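Local coordinates for hypothetical protein SA2161 (Staphylococcus aureus, PDB 1Y7R) that is of unknown function but probably acts as an acetyltransferase of the GNAT family, which would transfer an acetyl group from acetyl-CoA to an amine, at residues 63-68 / 103-108. The protein carries 4 engineered substitutions. Sequence-based numbering, arbitrary orientation.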
loop_
_atom_site.group_PDB
_atom_site.type_symbol
_atom_site.label_atom_id
_atom_site.label_comp_id
_atom_site.label_asym_id
_atom_site.label_seq_id
_atom_site.Cartn_x
_atom_site.Cartn_y
_atom_site.Cartn_z
ATOM N N VAL A 63 5.890 -3.786 5.532
ATOM C CA VAL A 63 5.413 -2.763 4.601
ATOM C C VAL A 63 4.114 -2.112 5.100
ATOM O O VAL A 63 3.228 -2.805 5.595
ATOM C CB VAL A 63 5.225 -3.353 3.181
ATOM C CG1 VAL A 63 4.211 -4.537 3.158
ATOM C CG2 VAL A 63 4.924 -2.260 2.141
ATOM N N PHE A 64 4.036 -0.792 4.948
ATOM C CA PHE A 64 2.775 -0.044 5.134
ATOM C C PHE A 64 2.569 0.936 3.969
ATOM O O PHE A 64 3.536 1.388 3.339
ATOM C CB PHE A 64 2.813 0.756 6.446
ATOM C CG PHE A 64 3.020 -0.092 7.676
ATOM C CD1 PHE A 64 1.928 -0.500 8.424
ATOM C CD2 PHE A 64 4.316 -0.462 8.074
ATOM C CE1 PHE A 64 2.103 -1.298 9.592
ATOM C CE2 PHE A 64 4.515 -1.236 9.230
ATOM C CZ PHE A 64 3.399 -1.684 9.975
ATOM N N GLN A 65 1.304 1.272 3.713
ATOM C CA GLN A 65 0.981 2.352 2.791
ATOM C C GLN A 65 0.022 3.291 3.499
ATOM O O GLN A 65 -0.970 2.847 4.086
ATOM C CB GLN A 65 0.311 1.834 1.514
ATOM C CG GLN A 65 0.396 2.863 0.376
ATOM C CD GLN A 65 -0.424 2.501 -0.842
ATOM O OE1 GLN A 65 -1.354 1.702 -0.789
ATOM N NE2 GLN A 65 -0.113 3.149 -1.939
ATOM N N ILE A 66 0.335 4.575 3.442
ATOM C CA ILE A 66 -0.532 5.629 3.948
ATOM C C ILE A 66 -1.446 6.026 2.798
ATOM O O ILE A 66 -0.963 6.277 1.671
ATOM C CB ILE A 66 0.295 6.834 4.427
ATOM C CG1 ILE A 66 1.207 6.382 5.569
ATOM C CG2 ILE A 66 -0.605 8.000 4.846
ATOM C CD1 ILE A 66 2.240 7.394 5.954
ATOM N N VAL A 67 -2.748 6.060 3.084
ATOM C CA VAL A 67 -3.770 6.271 2.053
ATOM C C VAL A 67 -4.852 7.204 2.582
ATOM O O VAL A 67 -4.946 7.386 3.789
ATOM C CB VAL A 67 -4.421 4.927 1.574
ATOM C CG1 VAL A 67 -3.379 3.995 0.921
ATOM C CG2 VAL A 67 -5.218 4.189 2.721
ATOM N N ASP A 68 -5.647 7.794 1.688
ATOM C CA ASP A 68 -6.835 8.569 2.093
ATOM C C ASP A 68 -6.509 9.736 3.003
ATOM O O ASP A 68 -7.249 10.013 3.962
ATOM C CB ASP A 68 -7.862 7.651 2.771
ATOM C CG ASP A 68 -8.637 6.830 1.774
ATOM O OD1 ASP A 68 -8.852 7.328 0.654
ATOM O OD2 ASP A 68 -9.014 5.693 2.068
ATOM N N SER A 103 5.199 3.656 2.266
ATOM C CA SER A 103 5.108 4.467 1.058
ATOM C C SER A 103 3.763 5.147 0.929
ATOM O O SER A 103 2.787 4.779 1.612
ATOM C CB SER A 103 5.416 3.631 -0.207
ATOM O OG SER A 103 4.290 2.860 -0.646
ATOM N N LEU A 104 3.709 6.098 0.005
ATOM C CA LEU A 104 2.447 6.732 -0.352
ATOM C C LEU A 104 2.521 7.268 -1.770
ATOM O O LEU A 104 3.603 7.282 -2.365
ATOM C CB LEU A 104 2.110 7.851 0.636
ATOM C CG LEU A 104 3.173 8.918 0.881
ATOM C CD1 LEU A 104 3.058 10.010 -0.161
ATOM C CD2 LEU A 104 2.977 9.488 2.266
ATOM N N ILE A 105 1.362 7.683 -2.298
ATOM C CA ILE A 105 1.291 8.292 -3.638
ATOM C C ILE A 105 0.864 9.738 -3.459
ATOM O O ILE A 105 -0.165 10.022 -2.842
ATOM C CB ILE A 105 0.287 7.538 -4.548
ATOM C CG1 ILE A 105 0.677 6.059 -4.729
ATOM C CG2 ILE A 105 0.072 8.264 -5.866
ATOM C CD1 ILE A 105 2.046 5.844 -5.288
ATOM N N ALA A 106 1.674 10.665 -3.954
ATOM C CA ALA A 106 1.402 12.077 -3.739
ATOM C C ALA A 106 1.387 12.851 -5.038
ATOM O O ALA A 106 2.297 12.698 -5.829
ATOM C CB ALA A 106 2.481 12.647 -2.823
ATOM N N ASP A 107 0.379 13.694 -5.244
ATOM C CA ASP A 107 0.495 14.705 -6.310
ATOM C C ASP A 107 1.302 15.919 -5.842
ATOM O O ASP A 107 1.853 15.931 -4.724
ATOM C CB ASP A 107 -0.872 15.089 -6.871
ATOM C CG ASP A 107 -1.683 15.940 -5.931
ATOM O OD1 ASP A 107 -1.115 16.476 -4.955
ATOM O OD2 ASP A 107 -2.905 16.068 -6.188
ATOM N N TYR A 108 1.403 16.914 -6.720
ATOM C CA TYR A 108 2.056 18.173 -6.397
ATOM C C TYR A 108 1.146 19.073 -5.551
ATOM O O TYR A 108 -0.054 18.832 -5.455
ATOM C CB TYR A 108 2.641 18.802 -7.660
ATOM C CG TYR A 108 3.918 18.087 -8.009
ATOM C CD1 TYR A 108 3.900 16.768 -8.507
ATOM C CD2 TYR A 108 5.158 18.685 -7.765
ATOM C CE1 TYR A 108 5.083 16.093 -8.786
ATOM C CE2 TYR A 108 6.347 18.020 -8.046
ATOM C CZ TYR A 108 6.307 16.728 -8.551
ATOM O OH TYR A 108 7.500 16.088 -8.816
HETATM O O HOH W 1 4.135 0.525 0.654
HETATM O O HOH W 2 2.681 3.934 -2.446
HETATM O O HOH W 3 -1.078 7.005 -0.895
#
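Gln65 and Ser103 pair in parallel register and put their side chains on the same face of the sheet. Ser103 N donates to Phe64 O (3.0 Å), and Ile66 N donates to Ser103 O (3.1 Å). The second bond is nearly straight at the acceptor, with a C=O...N angle of 167°. Ser103 O also receives a CA-H...O contact from Gln65 CA at 3.2 Å. Gln65 CG lies anti to its backbone N (chi1 -161°), and the chain runs on extended. This lays CG over Ser103 O and carries NE2 to Ile105, whose CG1 is 4.1 Å away. With chi1 at 81°, Ser103 OG reaches two waters. It donates to one bound to Phe64 O and accepts from a second, itself bound by Gln65 NE2. Beyond Ile66 the strands diverge. A third water spans the gap, donating a hydrogen bond to Ile66 O (2.7 Å) and accepting one from Ile105 N (2.9 Å). On the other face, Ile66 CD1 meets Leu104 CD2 at 4.3 Å. Helix 80-95, the crossover of this beta-alpha-beta unit, covers Ile66 there. Ser103 OG is hydrogen-bonded to Gln65 NE2 of the second subunit; the reverse bond is weak. Strand 101-107 continues the sheet into that chain. The splay between the two parallel strands recalls the GNAT fold, where such an opening receives acetyl-CoA. The chemistry implies a two-sided join: Ile66 packs on helix 80-95 and Leu104 on Phe119 and Tyr114, while water and polar side chains link the strands on the face turned to the dimer partner's Gln65.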